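Local coordinates for cytosolic iron-sulfur protein assembly protein 1 (Saccharomyces cerevisiae, PDB 2HES), which acts as an essential component of the cytosolic iron-sulfur protein assembly machinery, needed for the maturation of extramitochondrial iron-sulfur proteins, at residues Ser9-Lys14 against Asp318-Phe323; Trp66-Ser71 against Val113-Asp118; Leu149-Gln154 against Thr176-Lys181. All blocks are in the same frame, centred on the assembly; numbering follows the deposited sequence.

Contact 1: Ser9-Lys14 against Asp318-Phe323; sequences SLKLYK and DGIVNF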
loop_
_atom_site.group_PDB
_atom_site.type_symbol
_atom_site.label_atom_id
_atom_site.label_comp_id
_atom_site.label_asym_id
_atom_site.label_seq_id
_atom_site.Cartn_x
_atom_site.Cartn_y
_atom_site.Cartn_z
ATOM N N SER A 9 17.419 -12.708 -3.173
ATOM C CA SER A 9 16.461 -12.647 -4.291
ATOM C C SER A 9 15.548 -13.882 -4.412
ATOM O O SER A 9 15.998 -15.019 -4.656
ATOM C CB SER A 9 17.176 -12.367 -5.614
ATOM O OG SER A 9 16.285 -12.433 -6.715
ATOM N N LEU A 10 14.249 -13.671 -4.261
ATOM C CA LEU A 10 13.344 -14.796 -4.151
ATOM C C LEU A 10 12.313 -14.877 -5.264
ATOM O O LEU A 10 11.366 -14.097 -5.294
ATOM C CB LEU A 10 12.677 -14.780 -2.763
ATOM C CG LEU A 10 12.058 -16.043 -2.167
ATOM C CD1 LEU A 10 13.156 -17.046 -1.849
ATOM C CD2 LEU A 10 11.324 -15.689 -0.896
ATOM N N LYS A 11 12.463 -15.840 -6.178
ATOM C CA LYS A 11 11.481 -15.969 -7.231
ATOM C C LYS A 11 10.291 -16.785 -6.744
ATOM O O LYS A 11 10.459 -17.941 -6.320
ATOM C CB LYS A 11 12.058 -16.586 -8.516
ATOM C CG LYS A 11 11.065 -16.500 -9.672
ATOM C CD LYS A 11 11.646 -16.966 -10.978
ATOM C CE LYS A 11 10.598 -16.930 -12.058
ATOM N NZ LYS A 11 10.246 -15.565 -12.493
ATOM N N LEU A 12 9.105 -16.194 -6.864
ATOM C CA LEU A 12 7.848 -16.772 -6.370
ATOM C C LEU A 12 6.828 -17.164 -7.433
ATOM O O LEU A 12 6.084 -18.141 -7.253
ATOM C CB LEU A 12 7.180 -15.794 -5.394
ATOM C CG LEU A 12 7.853 -15.441 -4.066
ATOM C CD1 LEU A 12 7.002 -14.366 -3.365
ATOM C CD2 LEU A 12 8.012 -16.633 -3.171
ATOM N N TYR A 13 6.727 -16.380 -8.503
ATOM C CA TYR A 13 5.787 -16.629 -9.586
ATOM C C TYR A 13 6.522 -16.406 -10.890
ATOM O O TYR A 13 7.662 -15.912 -10.881
ATOM C CB TYR A 13 4.629 -15.627 -9.578
ATOM C CG TYR A 13 3.863 -15.472 -8.297
ATOM C CD1 TYR A 13 2.650 -16.126 -8.104
ATOM C CD2 TYR A 13 4.335 -14.624 -7.278
ATOM C CE1 TYR A 13 1.928 -15.961 -6.913
ATOM C CE2 TYR A 13 3.618 -14.462 -6.088
ATOM C CZ TYR A 13 2.426 -15.114 -5.926
ATOM O OH TYR A 13 1.744 -14.916 -4.747
ATOM N N LYS A 14 5.848 -16.724 -11.994
ATOM C CA LYS A 14 6.316 -16.352 -13.335
ATOM C C LYS A 14 5.545 -15.145 -13.889
ATOM O O LYS A 14 5.818 -14.698 -15.014
ATOM C CB LYS A 14 6.215 -17.531 -14.321
ATOM C CG LYS A 14 7.115 -18.729 -14.016
ATOM C CD LYS A 14 7.747 -19.319 -15.297
ATOM C CE LYS A 14 6.729 -19.748 -16.358
ATOM N NZ LYS A 14 6.562 -18.730 -17.453
ATOM N N ASP A 318 8.769 -9.505 -12.878
ATOM C CA ASP A 318 9.463 -10.803 -13.109
ATOM C C ASP A 318 9.096 -11.876 -12.088
ATOM O O ASP A 318 9.681 -12.981 -12.095
ATOM C CB ASP A 318 10.981 -10.617 -13.089
ATOM C CG ASP A 318 11.446 -9.748 -11.942
ATOM O OD1 ASP A 318 10.567 -9.213 -11.228
ATOM O OD2 ASP A 318 12.674 -9.566 -11.760
ATOM N N GLY A 319 8.185 -11.556 -11.171
ATOM C CA GLY A 319 7.720 -12.558 -10.194
ATOM C C GLY A 319 8.682 -12.788 -9.043
ATOM O O GLY A 319 8.561 -13.769 -8.297
ATOM N N ILE A 320 9.617 -11.860 -8.867
ATOM C CA ILE A 320 10.622 -11.934 -7.843
ATOM C C ILE A 320 10.345 -10.919 -6.733
ATOM O O ILE A 320 9.925 -9.784 -7.003
ATOM C CB ILE A 320 12.058 -11.703 -8.460
ATOM C CG1 ILE A 320 12.424 -12.873 -9.387
ATOM C CG2 ILE A 320 13.110 -11.465 -7.401
ATOM C CD1 ILE A 320 13.907 -12.905 -9.796
ATOM N N VAL A 321 10.584 -11.323 -5.498
ATOM C CA VAL A 321 10.731 -10.362 -4.409
ATOM C C VAL A 321 12.205 -10.233 -4.081
ATOM O O VAL A 321 12.847 -11.194 -3.610
ATOM C CB VAL A 321 9.956 -10.770 -3.120
ATOM C CG1 VAL A 321 10.200 -9.758 -2.026
ATOM C CG2 VAL A 321 8.492 -10.887 -3.407
ATOM N N ASN A 322 12.772 -9.063 -4.357
ATOM C CA ASN A 322 14.130 -8.801 -3.904
ATOM C C ASN A 322 14.139 -8.154 -2.526
ATOM O O ASN A 322 13.344 -7.247 -2.235
ATOM C CB ASN A 322 14.874 -7.929 -4.927
ATOM C CG ASN A 322 15.124 -8.643 -6.229
ATOM O OD1 ASN A 322 14.724 -8.180 -7.310
ATOM N ND2 ASN A 322 15.798 -9.776 -6.146
ATOM N N PHE A 323 15.049 -8.615 -1.681
ATOM C CA PHE A 323 15.211 -8.095 -0.341
ATOM C C PHE A 323 16.531 -7.384 -0.300
ATOM O O PHE A 323 17.564 -7.974 -0.656
ATOM C CB PHE A 323 15.210 -9.211 0.701
ATOM C CG PHE A 323 13.917 -9.937 0.799
ATOM C CD1 PHE A 323 12.916 -9.474 1.655
ATOM C CD2 PHE A 323 13.687 -11.074 0.026
ATOM C CE1 PHE A 323 11.702 -10.147 1.739
ATOM C CE2 PHE A 323 12.476 -11.763 0.107
ATOM C CZ PHE A 323 11.484 -11.296 0.969
#
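Leu10 and Val321 form a hydrogen-bonded antiparallel pair where the two ends of the chain close the WD40 beta-propeller: strand 5-11 supplies the outer edge of a blade whose other three strands are C-terminal, the closure often called a velcro. Leu10 N to Val321 O and Val321 N to Leu10 O are both 2.9 Å. Beside them, Lys11 suits an exposed edge because its methylenes pack on Ile320 while the ammonium folds back to backbone carbonyls. Its CB rests 3.8 Å from Ile320 CG1, and its CG touches the same atom, the two side chains crossing at about a right angle. CE passes Asp318 O, and the bend at chi4 (72°) brings NZ 3.1 Å from Tyr13 O, a hydrogen bond in the carbonyl plane; NZ also lies 2.7 Å from Asp318 O. Ile320 CG2 meets Ser9 OG at 3.4 Å. Cutting Ile320 back to an alanine is likely to leave a gap beside Lys11 CB and CG and take away the methyl against Ser9 OG. Gly319, at a positive phi, suits its place because a CB would collide with Tyr13 O. Gly319 O accepts from both Leu12 N (2.9 Å) and Tyr13 N (3.2 Å).

Contact 2: Trp66-Ser71 against Val113-Asp118; sequences WRPHTS and VAWSND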
loop_
_atom_site.group_PDB
_atom_site.type_symbol
_atom_site.label_atom_id
_atom_site.label_comp_id
_atom_site.label_asym_id
_atom_site.label_seq_id
_atom_site.Cartn_x
_atom_site.Cartn_y
_atom_site.Cartn_z
ATOM N N TRP A 66 -2.347 -7.650 5.911
ATOM C CA TRP A 66 -2.510 -8.279 7.211
ATOM C C TRP A 66 -3.295 -7.366 8.149
ATOM O O TRP A 66 -3.038 -6.147 8.227
ATOM C CB TRP A 66 -1.150 -8.514 7.841
ATOM C CG TRP A 66 -0.308 -9.547 7.187
ATOM C CD1 TRP A 66 0.739 -9.323 6.365
ATOM C CD2 TRP A 66 -0.419 -10.976 7.321
ATOM N NE1 TRP A 66 1.313 -10.513 5.970
ATOM C CE2 TRP A 66 0.625 -11.547 6.550
ATOM C CE3 TRP A 66 -1.277 -11.821 8.027
ATOM C CZ2 TRP A 66 0.823 -12.933 6.456
ATOM C CZ3 TRP A 66 -1.076 -13.205 7.943
ATOM C CH2 TRP A 66 -0.035 -13.743 7.170
ATOM N N ARG A 67 -4.205 -7.962 8.914
ATOM C CA ARG A 67 -4.799 -7.210 10.003
ATOM C C ARG A 67 -3.673 -6.946 11.028
ATOM O O ARG A 67 -3.081 -7.891 11.562
ATOM C CB ARG A 67 -5.961 -7.988 10.610
ATOM C CG ARG A 67 -6.678 -7.215 11.712
ATOM C CD ARG A 67 -7.619 -8.122 12.489
ATOM N NE ARG A 67 -6.855 -9.145 13.201
ATOM C CZ ARG A 67 -7.355 -9.978 14.106
ATOM N NH1 ARG A 67 -8.638 -9.918 14.426
ATOM N NH2 ARG A 67 -6.562 -10.893 14.678
ATOM N N PRO A 68 -3.336 -5.663 11.276
ATOM C CA PRO A 68 -2.031 -5.322 11.918
ATOM C C PRO A 68 -1.664 -6.075 13.210
ATOM O O PRO A 68 -2.546 -6.404 14.019
ATOM C CB PRO A 68 -2.157 -3.826 12.177
ATOM C CG PRO A 68 -3.073 -3.371 11.057
ATOM C CD PRO A 68 -4.109 -4.448 10.949
ATOM N N HIS A 69 -0.360 -6.339 13.370
ATOM C CA HIS A 69 0.213 -7.104 14.495
ATOM C C HIS A 69 -0.486 -8.442 14.784
ATOM O O HIS A 69 -0.411 -8.964 15.904
ATOM C CB HIS A 69 0.319 -6.236 15.768
ATOM C CG HIS A 69 0.992 -4.914 15.543
ATOM N ND1 HIS A 69 2.059 -4.756 14.679
ATOM C CD2 HIS A 69 0.745 -3.686 16.063
ATOM C CE1 HIS A 69 2.438 -3.490 14.679
ATOM N NE2 HIS A 69 1.664 -2.820 15.516
ATOM N N THR A 70 -1.148 -8.989 13.765
ATOM C CA THR A 70 -1.892 -10.252 13.862
ATOM C C THR A 70 -1.496 -11.193 12.715
ATOM O O THR A 70 -0.636 -10.840 11.856
ATOM C CB THR A 70 -3.437 -10.010 13.845
ATOM O OG1 THR A 70 -4.130 -11.127 14.409
ATOM C CG2 THR A 70 -3.956 -9.849 12.459
ATOM N N SER A 71 -2.108 -12.379 12.695
ATOM C CA SER A 71 -1.945 -13.300 11.563
ATOM C C SER A 71 -3.243 -13.634 10.802
ATOM O O SER A 71 -3.405 -14.743 10.275
ATOM C CB SER A 71 -1.185 -14.574 11.977
ATOM O OG SER A 71 -1.656 -15.088 13.212
ATOM N N VAL A 113 -6.786 -3.373 -0.691
ATOM C CA VAL A 113 -7.355 -3.638 0.657
ATOM C C VAL A 113 -6.405 -3.094 1.699
ATOM O O VAL A 113 -5.165 -3.162 1.529
ATOM C CB VAL A 113 -7.650 -5.159 0.918
ATOM C CG1 VAL A 113 -8.612 -5.723 -0.121
ATOM C CG2 VAL A 113 -6.381 -5.989 0.880
ATOM N N ALA A 114 -6.945 -2.595 2.809
ATOM C CA ALA A 114 -6.101 -2.028 3.850
ATOM C C ALA A 114 -6.888 -1.976 5.145
ATOM O O ALA A 114 -8.098 -1.629 5.127
ATOM C CB ALA A 114 -5.621 -0.623 3.479
ATOM N N TRP A 115 -6.178 -2.250 6.246
ATOM C CA TRP A 115 -6.791 -2.303 7.578
ATOM C C TRP A 115 -6.441 -1.059 8.415
ATOM O O TRP A 115 -5.297 -0.554 8.381
ATOM C CB TRP A 115 -6.246 -3.484 8.375
ATOM C CG TRP A 115 -6.552 -4.803 7.841
ATOM C CD1 TRP A 115 -5.860 -5.508 6.899
ATOM C CD2 TRP A 115 -7.659 -5.621 8.241
ATOM N NE1 TRP A 115 -6.475 -6.742 6.701
ATOM C CE2 TRP A 115 -7.587 -6.814 7.506
ATOM C CE3 TRP A 115 -8.697 -5.452 9.166
ATOM C CZ2 TRP A 115 -8.523 -7.843 7.654
ATOM C CZ3 TRP A 115 -9.641 -6.473 9.312
ATOM C CH2 TRP A 115 -9.543 -7.646 8.550
ATOM N N SER A 116 -7.383 -0.613 9.242
ATOM C CA SER A 116 -7.059 0.379 10.276
ATOM C C SER A 116 -6.161 -0.259 11.324
ATOM O O SER A 116 -6.214 -1.466 11.497
ATOM C CB SER A 116 -8.346 0.902 10.912
ATOM O OG SER A 116 -9.094 -0.178 11.466
ATOM N N ASN A 117 -5.326 0.534 12.020
ATOM C CA ASN A 117 -4.405 -0.058 13.001
ATOM C C ASN A 117 -5.077 -0.620 14.245
ATOM O O ASN A 117 -4.512 -1.492 14.873
ATOM C CB ASN A 117 -3.245 0.866 13.397
ATOM C CG ASN A 117 -2.194 0.147 14.291
ATOM O OD1 ASN A 117 -1.603 -0.883 13.898
ATOM N ND2 ASN A 117 -1.968 0.687 15.494
ATOM N N ASP A 118 -6.307 -0.200 14.557
ATOM C CA ASP A 118 -7.055 -0.905 15.641
ATOM C C ASP A 118 -7.604 -2.303 15.227
ATOM O O ASP A 118 -8.099 -3.068 16.076
ATOM C CB ASP A 118 -8.151 -0.025 16.259
ATOM C CG ASP A 118 -9.296 0.339 15.289
ATOM O OD1 ASP A 118 -9.426 -0.221 14.181
ATOM O OD2 ASP A 118 -10.120 1.228 15.663
#
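Trp115 lays one face of its indole against the backbone and aliphatic chain of Arg67, joining two neighbouring blades of the WD40 propeller. Trp115 ends strand 110-115, the innermost strand of its blade, and Arg67 opens the type II turn Arg67-Thr70 that follows the corresponding strand, 61-66, of the blade before. Arg67 CA sits 3.5 Å from the centroid of the five-membered ring and only 2° off its normal, a CH-pi contact. CB follows over the middle of the bicycle, 3.7 Å from Trp115 CE2. With CG anti to the backbone N (chi1 -177°), the Arg67 chain continues across the six-membered ring, where CG is 3.7 Å from Trp115 CE3. The guanidinium then turns aside, its plane 68° from the indole, and NH1 bonds to Glu138 O. Arginine fits here because its methylenes cover a broad aromatic face while its charged end reaches a carbonyl beyond. Trp115 NE1 donates to Ala65 O, which helps set the rotation of the indole, and Trp66 O lies 3.2 Å from Trp115 CD1. Pro68, whose fixed phi suits the second position of such a turn, crosses the root of the indole, with CD 3.5 Å from Trp115 CB. Farther out the contact becomes more polar and more exposed: the Asn117 amide stands nearly perpendicular to the His69 ring, and Asn117 OD1 lies 3.5 Å from Pro68 CB.

Contact 3: Leu149-Gln154 against Thr176-Lys181; sequences LQEHSQ and TVRIWK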
loop_
_atom_site.group_PDB
_atom_site.type_symbol
_atom_site.label_atom_id
_atom_site.label_comp_id
_atom_site.label_asym_id
_atom_site.label_seq_id
_atom_site.Cartn_x
_atom_site.Cartn_y
_atom_site.Cartn_z
ATOM N N LEU A 149 -18.132 4.944 -0.284
ATOM C CA LEU A 149 -17.574 6.287 -0.418
ATOM C C LEU A 149 -17.263 6.537 -1.880
ATOM O O LEU A 149 -16.344 5.920 -2.453
ATOM C CB LEU A 149 -16.300 6.384 0.392
ATOM C CG LEU A 149 -16.532 6.227 1.885
ATOM C CD1 LEU A 149 -15.219 6.007 2.571
ATOM C CD2 LEU A 149 -17.310 7.487 2.406
ATOM N N GLN A 150 -18.090 7.391 -2.477
ATOM C CA GLN A 150 -18.081 7.588 -3.935
ATOM C C GLN A 150 -17.860 9.056 -4.231
ATOM O O GLN A 150 -18.811 9.801 -4.476
ATOM C CB GLN A 150 -19.417 7.078 -4.516
ATOM C CG GLN A 150 -19.659 5.607 -4.249
ATOM C CD GLN A 150 -20.847 5.064 -5.010
ATOM O OE1 GLN A 150 -21.867 4.716 -4.415
ATOM N NE2 GLN A 150 -20.735 5.019 -6.338
ATOM N N GLU A 151 -16.601 9.493 -4.193
ATOM C CA GLU A 151 -16.282 10.885 -4.556
ATOM C C GLU A 151 -15.261 11.008 -5.669
ATOM O O GLU A 151 -15.281 12.007 -6.435
ATOM C CB GLU A 151 -15.844 11.713 -3.344
ATOM C CG GLU A 151 -16.838 11.708 -2.149
ATOM C CD GLU A 151 -18.261 12.156 -2.503
ATOM O OE1 GLU A 151 -18.440 13.174 -3.216
ATOM O OE2 GLU A 151 -19.212 11.487 -2.042
ATOM N N HIS A 152 -14.381 10.011 -5.772
ATOM C CA HIS A 152 -13.394 9.947 -6.853
ATOM C C HIS A 152 -14.188 9.921 -8.153
ATOM O O HIS A 152 -15.333 9.450 -8.182
ATOM C CB HIS A 152 -12.449 8.726 -6.737
ATOM C CG HIS A 152 -11.344 8.927 -5.741
ATOM N ND1 HIS A 152 -10.355 9.875 -5.914
ATOM C CD2 HIS A 152 -11.085 8.323 -4.554
ATOM C CE1 HIS A 152 -9.532 9.838 -4.873
ATOM N NE2 HIS A 152 -9.961 8.924 -4.031
ATOM N N SER A 153 -13.601 10.472 -9.196
ATOM C CA SER A 153 -14.272 10.481 -10.498
ATOM C C SER A 153 -13.725 9.440 -11.457
ATOM O O SER A 153 -14.243 9.319 -12.605
ATOM C CB SER A 153 -14.178 11.879 -11.118
ATOM O OG SER A 153 -12.827 12.167 -11.431
ATOM N N GLN A 154 -12.674 8.735 -11.040
ATOM C CA GLN A 154 -12.049 7.620 -11.790
ATOM C C GLN A 154 -11.616 6.478 -10.874
ATOM O O GLN A 154 -11.684 6.615 -9.624
ATOM C CB GLN A 154 -10.846 8.085 -12.639
ATOM C CG GLN A 154 -11.156 9.126 -13.708
ATOM C CD GLN A 154 -12.009 8.589 -14.846
ATOM O OE1 GLN A 154 -11.834 7.448 -15.322
ATOM N NE2 GLN A 154 -12.945 9.417 -15.298
ATOM N N THR A 176 -5.997 12.604 -8.028
ATOM C CA THR A 176 -6.085 13.080 -6.631
ATOM C C THR A 176 -5.836 11.990 -5.594
ATOM O O THR A 176 -5.861 10.786 -5.886
ATOM C CB THR A 176 -7.427 13.752 -6.312
ATOM O OG1 THR A 176 -8.466 12.750 -6.189
ATOM C CG2 THR A 176 -7.786 14.773 -7.400
ATOM N N VAL A 177 -5.421 12.449 -4.415
ATOM C CA VAL A 177 -5.526 11.656 -3.191
ATOM C C VAL A 177 -6.705 12.270 -2.398
ATOM O O VAL A 177 -6.815 13.497 -2.300
ATOM C CB VAL A 177 -4.233 11.726 -2.355
ATOM C CG1 VAL A 177 -4.455 11.040 -0.980
ATOM C CG2 VAL A 177 -3.066 11.098 -3.106
ATOM N N ARG A 178 -7.574 11.421 -1.826
ATOM C CA ARG A 178 -8.626 11.893 -0.939
ATOM C C ARG A 178 -8.364 11.364 0.459
ATOM O O ARG A 178 -7.888 10.235 0.629
ATOM C CB ARG A 178 -10.034 11.491 -1.413
ATOM C CG ARG A 178 -10.479 12.399 -2.561
ATOM C CD ARG A 178 -11.898 12.077 -2.987
ATOM N NE ARG A 178 -12.265 12.938 -4.088
ATOM C CZ ARG A 178 -13.057 13.988 -4.038
ATOM N NH1 ARG A 178 -13.643 14.363 -2.902
ATOM N NH2 ARG A 178 -13.242 14.679 -5.170
ATOM N N ILE A 179 -8.681 12.197 1.436
ATOM C CA ILE A 179 -8.529 11.828 2.856
ATOM C C ILE A 179 -9.917 11.653 3.398
ATOM O O ILE A 179 -10.792 12.520 3.180
ATOM C CB ILE A 179 -7.751 12.963 3.656
ATOM C CG1 ILE A 179 -6.399 13.329 3.036
ATOM C CG2 ILE A 179 -7.593 12.544 5.157
ATOM C CD1 ILE A 179 -5.444 12.147 2.934
ATOM N N TRP A 180 -10.133 10.576 4.163
ATOM C CA TRP A 180 -11.446 10.253 4.657
ATOM C C TRP A 180 -11.355 10.072 6.160
ATOM O O TRP A 180 -10.370 9.496 6.657
ATOM C CB TRP A 180 -11.898 8.929 4.066
ATOM C CG TRP A 180 -11.795 8.892 2.578
ATOM C CD1 TRP A 180 -10.699 8.492 1.872
ATOM C CD2 TRP A 180 -12.839 9.143 1.614
ATOM N NE1 TRP A 180 -10.978 8.537 0.508
ATOM C CE2 TRP A 180 -12.276 8.929 0.330
ATOM C CE3 TRP A 180 -14.189 9.571 1.707
ATOM C CZ2 TRP A 180 -13.014 9.116 -0.872
ATOM C CZ3 TRP A 180 -14.911 9.789 0.520
ATOM C CH2 TRP A 180 -14.306 9.541 -0.764
ATOM N N LYS A 181 -12.381 10.540 6.854
ATOM C CA LYS A 181 -12.392 10.534 8.326
ATOM C C LYS A 181 -13.825 10.280 8.758
ATOM O O LYS A 181 -14.721 10.641 8.019
ATOM C CB LYS A 181 -12.032 11.944 8.775
ATOM C CG LYS A 181 -12.087 12.148 10.241
ATOM C CD LYS A 181 -11.456 13.484 10.553
ATOM C CE LYS A 181 -11.457 13.692 12.067
ATOM N NZ LYS A 181 -10.518 14.735 12.515
#
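Thr176 meets the edge of the His152 ring, OG1 lying 3.4 Å from His152 CE1, at the structural tetrad that marks a WD40 repeat: His152, Ser170, Asp174 and Trp180. The threonine hydroxyl is itself bonded to Asp174 OD1, while OD2 of that carboxylate takes the bond from His152 ND1. One aspartate thus grips both the turn before strand 177-183 and the imidazole. Two residues on, with CG anti to the carbonyl carbon (chi1 -77°) and the chain extended from CG to NE, Arg178 runs across the imidazole. Its CD sits above the ring centre, 3.8 Å from the His152 centroid and 12° off the normal, a CH-pi contact. The guanidinium stands almost upright to that ring, their planes 87° apart. Arginine suits this position since its methylenes cover the His152 ring and its guanidinium lies flat against Glu151 CB, 3.5 Å from Arg178 NH1. Trp180 comes next on the same side of the strand. Its NE1 bonds to Ser170 OG, which also bonds to His152 NE2; together with the bond at ND1 this holds the imidazole's rotation. Leu149, an apolar residue well matched to an aromatic surface, lies over the indole face with CB 3.7 Å from Trp180 CZ3. At the indole's edge, near its plane, Glu151 CG approaches Trp180 CH2 at 3.6 Å.

In the fold
The three contacts join different parts of the propeller. Contact 1 closes the ring between the chain's two ends, contact 2 joins consecutive blades near the central channel, and contact 3 packs the loop leading from one blade to the next onto the third strand of the latter. Each mixes buried residues (Trp115, His152, Trp180) with exposed ones (Lys11, Asn117, Glu151), but contact 2 lies closest to the chain's centre, about 12 Å between centres, and contact 1 farthest, about 18 Å. Chemistry follows: paired backbone bonds at the edge strand, an aromatic face against aliphatic chain between blades, and in contact 3 histidine and tryptophan faces covered by aliphatic groups, their ring nitrogens tied to Ser170 and Asp174. Contacts 2 and 3 share one sheet, through strands 110-115 and 144-149.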